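Local coordinates for rhamnose ABC transporter, rhamnose-binding protein (Actinomyces odontolyticus ATCC 17982, PDB 5BQ3), which probably binds a sugar, most likely rhamnose, as the solute-binding component of an ABC transporter, at residues S29-P34 against E60-G65; M141-S146 against D182-I187; S152-I157 against D215-V220. All blocks are in the same frame, centred on the assembly; numbering follows the deposited sequence.

Contact 1 (S29-P34 against E60-G65)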
# COMPACT_ATOMS: atom_id res chain seq x y z
N SER A 29 22.29 -6.42 13.74
CA SER A 29 22.13 -5.32 12.79
C SER A 29 20.92 -5.50 11.86
O SER A 29 20.60 -6.62 11.46
CB SER A 29 23.39 -5.16 11.94
OG SER A 29 23.73 -6.35 11.26
N ILE A 30 20.26 -4.38 11.51
CA ILE A 30 19.09 -4.34 10.62
C ILE A 30 19.36 -3.37 9.45
O ILE A 30 19.94 -2.30 9.66
CB ILE A 30 17.77 -4.01 11.39
CG1 ILE A 30 16.52 -4.25 10.51
CG2 ILE A 30 17.78 -2.60 12.02
CD1 ILE A 30 15.19 -4.37 11.26
N THR A 31 18.97 -3.76 8.23
CA THR A 31 19.14 -2.94 7.03
C THR A 31 17.84 -2.93 6.22
O THR A 31 17.25 -3.98 5.97
CB THR A 31 20.35 -3.40 6.20
OG1 THR A 31 21.53 -3.30 7.01
CG2 THR A 31 20.56 -2.56 4.95
N PHE A 32 17.42 -1.71 5.83
CA PHE A 32 16.21 -1.45 5.04
C PHE A 32 16.62 -1.08 3.62
O PHE A 32 17.38 -0.14 3.42
CB PHE A 32 15.37 -0.33 5.69
CG PHE A 32 14.98 -0.58 7.13
CD1 PHE A 32 15.81 -0.19 8.17
CD2 PHE A 32 13.77 -1.18 7.45
CE1 PHE A 32 15.46 -0.43 9.50
CE2 PHE A 32 13.41 -1.42 8.77
CZ PHE A 32 14.26 -1.05 9.79
N ILE A 33 16.14 -1.86 2.63
CA ILE A 33 16.44 -1.61 1.22
C ILE A 33 15.13 -1.24 0.49
O ILE A 33 14.32 -2.12 0.19
CB ILE A 33 17.20 -2.79 0.51
CG1 ILE A 33 18.48 -3.19 1.29
CG2 ILE A 33 17.54 -2.42 -0.95
CD1 ILE A 33 19.00 -4.58 1.00
N PRO A 34 14.91 0.06 0.19
CA PRO A 34 13.69 0.44 -0.56
C PRO A 34 13.86 0.15 -2.05
O PRO A 34 14.95 -0.23 -2.49
CB PRO A 34 13.56 1.93 -0.27
CG PRO A 34 14.96 2.40 -0.08
CD PRO A 34 15.77 1.24 0.45
N GLU A 60 23.04 -1.84 14.99
CA GLU A 60 23.25 -1.08 13.75
C GLU A 60 21.96 -1.01 12.95
O GLU A 60 21.30 -2.03 12.73
CB GLU A 60 24.37 -1.70 12.90
CG GLU A 60 25.76 -1.58 13.49
CD GLU A 60 26.65 -2.78 13.23
OE1 GLU A 60 27.04 -3.00 12.06
OE2 GLU A 60 26.97 -3.50 14.21
N VAL A 61 21.57 0.21 12.53
CA VAL A 61 20.37 0.47 11.73
C VAL A 61 20.84 1.23 10.48
O VAL A 61 21.32 2.36 10.60
CB VAL A 61 19.25 1.23 12.51
CG1 VAL A 61 17.97 1.32 11.69
CG2 VAL A 61 18.97 0.57 13.87
N ASN A 62 20.74 0.59 9.31
CA ASN A 62 21.20 1.17 8.05
C ASN A 62 20.12 1.17 6.96
O ASN A 62 19.18 0.37 7.01
CB ASN A 62 22.44 0.43 7.53
CG ASN A 62 23.55 0.28 8.55
OD1 ASN A 62 23.75 -0.79 9.13
ND2 ASN A 62 24.28 1.36 8.79
N VAL A 63 20.25 2.08 5.98
CA VAL A 63 19.37 2.20 4.82
C VAL A 63 20.27 2.30 3.58
O VAL A 63 20.99 3.30 3.42
CB VAL A 63 18.35 3.37 4.93
CG1 VAL A 63 17.57 3.55 3.63
CG2 VAL A 63 17.40 3.18 6.11
N VAL A 64 20.26 1.26 2.74
CA VAL A 64 21.03 1.20 1.49
C VAL A 64 20.07 0.91 0.34
O VAL A 64 19.00 0.33 0.57
CB VAL A 64 22.23 0.20 1.52
CG1 VAL A 64 23.27 0.59 2.56
CG2 VAL A 64 21.77 -1.25 1.70
N GLY A 65 20.43 1.29 -0.87
CA GLY A 65 19.58 1.04 -2.02
C GLY A 65 19.99 1.72 -3.32
O GLY A 65 20.89 2.56 -3.33

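Contact 2 (M141-S146 against D182-I187)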
# COMPACT_ATOMS: atom_id res chain seq x y z
N MSE A 141 -13.67 1.02 -0.26
CA MSE A 141 -14.11 1.84 -1.39
C MSE A 141 -15.63 1.77 -1.58
O MSE A 141 -16.25 2.83 -1.69
CB MSE A 141 -13.38 1.43 -2.66
CG MSE A 141 -11.91 1.82 -2.61
SE MSE A 141 -11.08 1.88 -4.32
CE MSE A 141 -11.02 -0.08 -4.70
N LEU A 142 -16.23 0.56 -1.55
CA LEU A 142 -17.69 0.39 -1.66
C LEU A 142 -18.42 1.06 -0.49
O LEU A 142 -19.50 1.61 -0.70
CB LEU A 142 -18.07 -1.09 -1.70
CG LEU A 142 -17.82 -1.83 -3.01
CD1 LEU A 142 -17.82 -3.31 -2.77
CD2 LEU A 142 -18.85 -1.46 -4.07
N ASP A 143 -17.83 1.03 0.73
CA ASP A 143 -18.38 1.66 1.93
C ASP A 143 -18.44 3.18 1.78
O ASP A 143 -19.43 3.78 2.16
CB ASP A 143 -17.56 1.29 3.18
CG ASP A 143 -18.01 0.03 3.91
OD1 ASP A 143 -18.78 -0.75 3.33
OD2 ASP A 143 -17.56 -0.17 5.06
N MSE A 144 -17.37 3.79 1.23
CA MSE A 144 -17.25 5.24 0.99
C MSE A 144 -18.22 5.68 -0.12
O MSE A 144 -18.84 6.73 0.01
CB MSE A 144 -15.81 5.63 0.62
CG MSE A 144 -14.81 5.39 1.77
SE MSE A 144 -13.01 6.06 1.43
CE MSE A 144 -12.54 5.02 -0.13
N VAL A 145 -18.35 4.85 -1.19
CA VAL A 145 -19.26 5.12 -2.31
C VAL A 145 -20.69 5.13 -1.80
O VAL A 145 -21.36 6.15 -1.91
CB VAL A 145 -19.08 4.11 -3.48
CG1 VAL A 145 -20.12 4.32 -4.57
CG2 VAL A 145 -17.69 4.20 -4.07
N SER A 146 -21.14 3.99 -1.22
CA SER A 146 -22.47 3.77 -0.67
C SER A 146 -22.88 4.88 0.31
O SER A 146 -24.00 5.37 0.23
CB SER A 146 -22.54 2.41 0.03
OG SER A 146 -23.88 2.05 0.32
N ASP A 182 -26.13 -7.39 0.07
CA ASP A 182 -27.34 -6.57 -0.04
C ASP A 182 -27.06 -5.09 0.28
O ASP A 182 -27.85 -4.23 -0.11
CB ASP A 182 -28.44 -7.10 0.90
CG ASP A 182 -28.96 -8.48 0.53
OD1 ASP A 182 -29.78 -8.57 -0.41
OD2 ASP A 182 -28.59 -9.46 1.21
N LYS A 183 -25.95 -4.80 0.99
CA LYS A 183 -25.54 -3.45 1.37
C LYS A 183 -25.09 -2.64 0.15
O LYS A 183 -25.29 -1.42 0.12
CB LYS A 183 -24.39 -3.53 2.41
CG LYS A 183 -24.12 -2.22 3.14
CD LYS A 183 -22.81 -2.26 3.89
CE LYS A 183 -22.35 -0.88 4.29
NZ LYS A 183 -21.13 -0.93 5.12
N TYR A 184 -24.49 -3.31 -0.85
CA TYR A 184 -23.95 -2.67 -2.06
C TYR A 184 -24.78 -2.97 -3.32
O TYR A 184 -24.37 -2.58 -4.41
CB TYR A 184 -22.49 -3.10 -2.29
CG TYR A 184 -21.63 -3.13 -1.04
CD1 TYR A 184 -21.36 -1.97 -0.32
CD2 TYR A 184 -21.05 -4.32 -0.61
CE1 TYR A 184 -20.56 -2.00 0.82
CE2 TYR A 184 -20.23 -4.36 0.52
CZ TYR A 184 -19.99 -3.19 1.23
OH TYR A 184 -19.19 -3.23 2.34
N LYS A 185 -25.96 -3.61 -3.17
CA LYS A 185 -26.85 -3.96 -4.29
C LYS A 185 -27.39 -2.70 -5.01
O LYS A 185 -27.71 -2.77 -6.20
CB LYS A 185 -28.00 -4.85 -3.82
CG LYS A 185 -27.67 -6.34 -3.87
CD LYS A 185 -28.91 -7.20 -3.68
CE LYS A 185 -28.64 -8.67 -3.85
NZ LYS A 185 -28.05 -9.28 -2.64
N GLY A 186 -27.46 -1.59 -4.28
CA GLY A 186 -27.92 -0.30 -4.80
C GLY A 186 -26.92 0.37 -5.72
O GLY A 186 -27.32 1.18 -6.56
N ILE A 187 -25.62 0.06 -5.56
CA ILE A 187 -24.53 0.60 -6.37
C ILE A 187 -24.59 -0.03 -7.77
O ILE A 187 -24.47 -1.25 -7.91
CB ILE A 187 -23.13 0.40 -5.69
CG1 ILE A 187 -23.06 1.08 -4.31
CG2 ILE A 187 -21.99 0.89 -6.61
CD1 ILE A 187 -22.02 0.52 -3.35
O HOH W 1 -25.98 0.94 1.64

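Contact 3 (S152-I157 against D215-V220)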
# COMPACT_ATOMS: atom_id res chain seq x y z
N SER A 152 -27.67 4.10 -3.01
CA SER A 152 -27.92 3.75 -4.41
C SER A 152 -27.55 4.90 -5.35
O SER A 152 -27.53 6.06 -4.93
CB SER A 152 -29.39 3.37 -4.60
OG SER A 152 -30.25 4.46 -4.31
N GLY A 153 -27.26 4.56 -6.61
CA GLY A 153 -26.89 5.51 -7.65
C GLY A 153 -25.99 4.92 -8.72
O GLY A 153 -25.48 3.81 -8.57
N LYS A 154 -25.80 5.69 -9.82
CA LYS A 154 -24.96 5.30 -10.96
C LYS A 154 -23.51 5.68 -10.68
O LYS A 154 -23.20 6.85 -10.45
CB LYS A 154 -25.48 5.94 -12.26
CG LYS A 154 -26.83 5.41 -12.70
CD LYS A 154 -27.24 5.90 -14.07
CE LYS A 154 -28.50 5.22 -14.53
NZ LYS A 154 -28.85 5.60 -15.93
N VAL A 155 -22.62 4.68 -10.66
CA VAL A 155 -21.19 4.83 -10.33
C VAL A 155 -20.31 4.38 -11.52
O VAL A 155 -20.65 3.42 -12.21
CB VAL A 155 -20.86 4.04 -9.03
CG1 VAL A 155 -19.39 4.16 -8.64
CG2 VAL A 155 -21.75 4.48 -7.87
N ALA A 156 -19.19 5.09 -11.76
CA ALA A 156 -18.23 4.79 -12.82
C ALA A 156 -16.84 4.54 -12.22
O ALA A 156 -16.47 5.19 -11.25
CB ALA A 156 -18.16 5.93 -13.82
N ILE A 157 -16.08 3.59 -12.79
CA ILE A 157 -14.74 3.26 -12.30
C ILE A 157 -13.68 3.80 -13.29
O ILE A 157 -13.74 3.49 -14.48
CB ILE A 157 -14.57 1.73 -12.02
CG1 ILE A 157 -15.58 1.24 -10.96
CG2 ILE A 157 -13.12 1.39 -11.61
CD1 ILE A 157 -15.83 -0.27 -10.92
N ASP A 215 -25.66 11.66 -15.99
CA ASP A 215 -26.53 11.33 -14.85
C ASP A 215 -25.75 10.55 -13.75
O ASP A 215 -26.36 9.91 -12.89
CB ASP A 215 -27.76 10.53 -15.34
CG ASP A 215 -27.48 9.21 -16.05
OD1 ASP A 215 -26.36 9.03 -16.58
OD2 ASP A 215 -28.41 8.38 -16.13
N LEU A 216 -24.41 10.66 -13.78
CA LEU A 216 -23.47 10.02 -12.86
C LEU A 216 -23.58 10.57 -11.44
O LEU A 216 -23.66 11.79 -11.26
CB LEU A 216 -22.05 10.23 -13.40
CG LEU A 216 -21.03 9.13 -13.15
CD1 LEU A 216 -21.47 7.82 -13.78
CD2 LEU A 216 -19.69 9.51 -13.74
N ASN A 217 -23.58 9.67 -10.45
CA ASN A 217 -23.66 10.02 -9.03
C ASN A 217 -22.27 10.11 -8.40
O ASN A 217 -22.05 10.98 -7.56
CB ASN A 217 -24.52 9.01 -8.26
CG ASN A 217 -25.99 9.11 -8.54
OD1 ASN A 217 -26.52 8.53 -9.49
ND2 ASN A 217 -26.70 9.85 -7.71
N ALA A 218 -21.34 9.20 -8.78
CA ALA A 218 -19.98 9.15 -8.24
C ALA A 218 -18.97 8.46 -9.18
O ALA A 218 -19.36 7.75 -10.10
CB ALA A 218 -19.97 8.43 -6.90
N ILE A 219 -17.67 8.67 -8.90
CA ILE A 219 -16.54 8.07 -9.62
C ILE A 219 -15.61 7.43 -8.58
O ILE A 219 -15.23 8.08 -7.61
CB ILE A 219 -15.78 9.08 -10.55
CG1 ILE A 219 -16.72 9.73 -11.58
CG2 ILE A 219 -14.59 8.40 -11.25
CD1 ILE A 219 -16.24 11.05 -12.19
N VAL A 220 -15.25 6.14 -8.79
CA VAL A 220 -14.30 5.40 -7.97
C VAL A 220 -13.00 5.34 -8.74
O VAL A 220 -12.99 4.84 -9.87
CB VAL A 220 -14.77 3.98 -7.55
CG1 VAL A 220 -13.84 3.37 -6.50
CG2 VAL A 220 -16.20 3.99 -7.05

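Contact 1 (S29-P34 against E60-G65)
The two parallel strands of a beta-alpha-beta unit meet here, strand 29-33 pairing directly with strand 60-63, the two joined in the chain by helix 40-56; Ile30, Thr31 and Phe32 are paired in register with Val61, Asn62 and Val63. Their axes approach to 4.7 Å and run 13° apart. Backbone bonds alternate in direction as parallel pairing requires: Ile30 N gives to Glu60 O (2.8 Å), Asn62 N to Ile30 O (3.0 Å) and Phe32 N to Asn62 O (3.0 Å). The last rung, Val64 N to Phe32 O, is longer at 3.3 Å and more bent, with 141° at the hydrogen, where the second strand gives way to loop.

Side chains separate onto two faces. On one, Ile30 CG2 lies alongside the Val61 methyls, while Val61 CG1 meets the Phe32 ring at its edge, in the ring plane, 3.8 Å from CE1. Helix 40-56 packs on this face, with Ala53 against Ile30 and Leu46 against Phe32. On the other, Thr31 CG2 reaches Val64 CG2 at 3.7 Å; with chi1 at -60° the methyl lies opposite the backbone N, and OG1 stands beside that N, where it is hydrogen-bonded to Glu81 OE1. Val64 in turn touches Phe77 and Glu81 of helix 75-83. With an alanine in place of Thr31, OG1 and CG2 are gone, which would probably leave Glu81 without its hydroxyl mate and open a gap beside Val64 CG2.

The chemistry thus divides the work: main-chain bonds set the register of this edge strand against its inner neighbour, aliphatic and aromatic groups seat helix 40-56, and the Thr31 hydroxyl, together with the Val64 methyls, ties the opposite face to helix 75-83.

Contact 2 (M141-S146 against D182-I187)
Leu142 and Tyr184 form the dense part of this contact between helix 134-149 and the loop leading into strand 187-194. Leu142 CB sits over one face of the phenol ring, 3.9 Å from its centroid and 22° off the normal, a CH-pi contact displaced toward the rim; Lys183 CB lies over the centre of the opposite face, so the ring is held between the helix and its own preceding residue. Deeper in, Leu142 CD2 packs on Ile187 CD1 at 3.8 Å, and Ser146 CB meets that same CD1.

At the outer end of the ring the chemistry turns polar. Asp143 OD1 accepts two bonds: Tyr184 OH donates from 2.7 Å on the syn side, 28° out of the carboxylate plane, and Lys183 NZ comes from 3.0 Å over the other face of that plane, forming a salt bridge. The lysine gets there by an extended chain whose CG is opposite the backbone N (chi1 -165°). The bond to OD1 probably fixes the rotation of the Tyr184 hydroxyl, and the nearby Lys183 charge is likely to help keep Asp143 ionised.

The solvent side is looser. Ser146 OG and Lys183 O stand 3.8 Å apart without a direct bond, and one water spans them, 2.7 Å from OG and donating to Lys183 O from 2.9 Å. Lys183 itself is exposed.

Around the contact, Met174 and Glu177 of helix 165-180 touch Leu142, Glu177 also touching Tyr184, while Val145 rests on Val220 of strand 218-221 and Thr246 of strand 244-247, placing helix 134-149 against the sheet.

Contact 3 (S152-I157 against D215-V220)
Val155 CG1 overlaps Val220 CG2 at 3.6 Å, two valines crossing aslant on the side of the parallel sheet that bears helix 134-149, whose Val145 touches Val155. On the reverse side the Ala156 methyl meets Leu216 CD1 at 3.8 Å, and Leu209 of helix 199-212 closes over Ala156 and Ile219.

Between these layers the strands pair through Ala156 N to Ala218 O (3.1 Å) and Val220 N to Ala156 O (2.9 Å), their axes 31° apart. Toward the start of the strands Asn217 takes over much of the pairing. Its N donates to Lys154 O at 2.8 Å, in the plane of a carbonyl that Ala218 N also reaches weakly, while its OD1 accepts from Lys154 N at 2.9 Å, met from above the amide plane rather than on a lone pair. A chi1 of -72° sets the amide beside its own backbone N, so that one residue serves both N and O of Lys154.

The Lys154 side chain runs out extended to Asp215, where NZ bridges OD2 at 2.8 Å on the syn side. The apolar faces thus bury the strand pair between helices 134-149 and 199-212, while the Asn217 amide replaces a main-chain carbonyl as acceptor for Lys154 N.

Overall arrangement
From the N terminus, contact 1 comes first and closes a short loop: 25 residues, mostly helix 40-56, separate its segments at one edge of the six-stranded sheet. Contacts 2 and 3 lie in the other lobe, across the centre of the chain, about 42 and 45 Å from contact 1 between centres. There the loops cross rather than nest: 141-146 opens, 152-157 follows, 182-187 closes contact 2, and 215-220 closes contact 3. Their centres are about 11 Å apart and they touch, Ile187 CG2 meeting Val155 CG2. Together they tie helix 134-149 and the loop before strand 187-194 to the four-stranded sheet and join two of its inner strands.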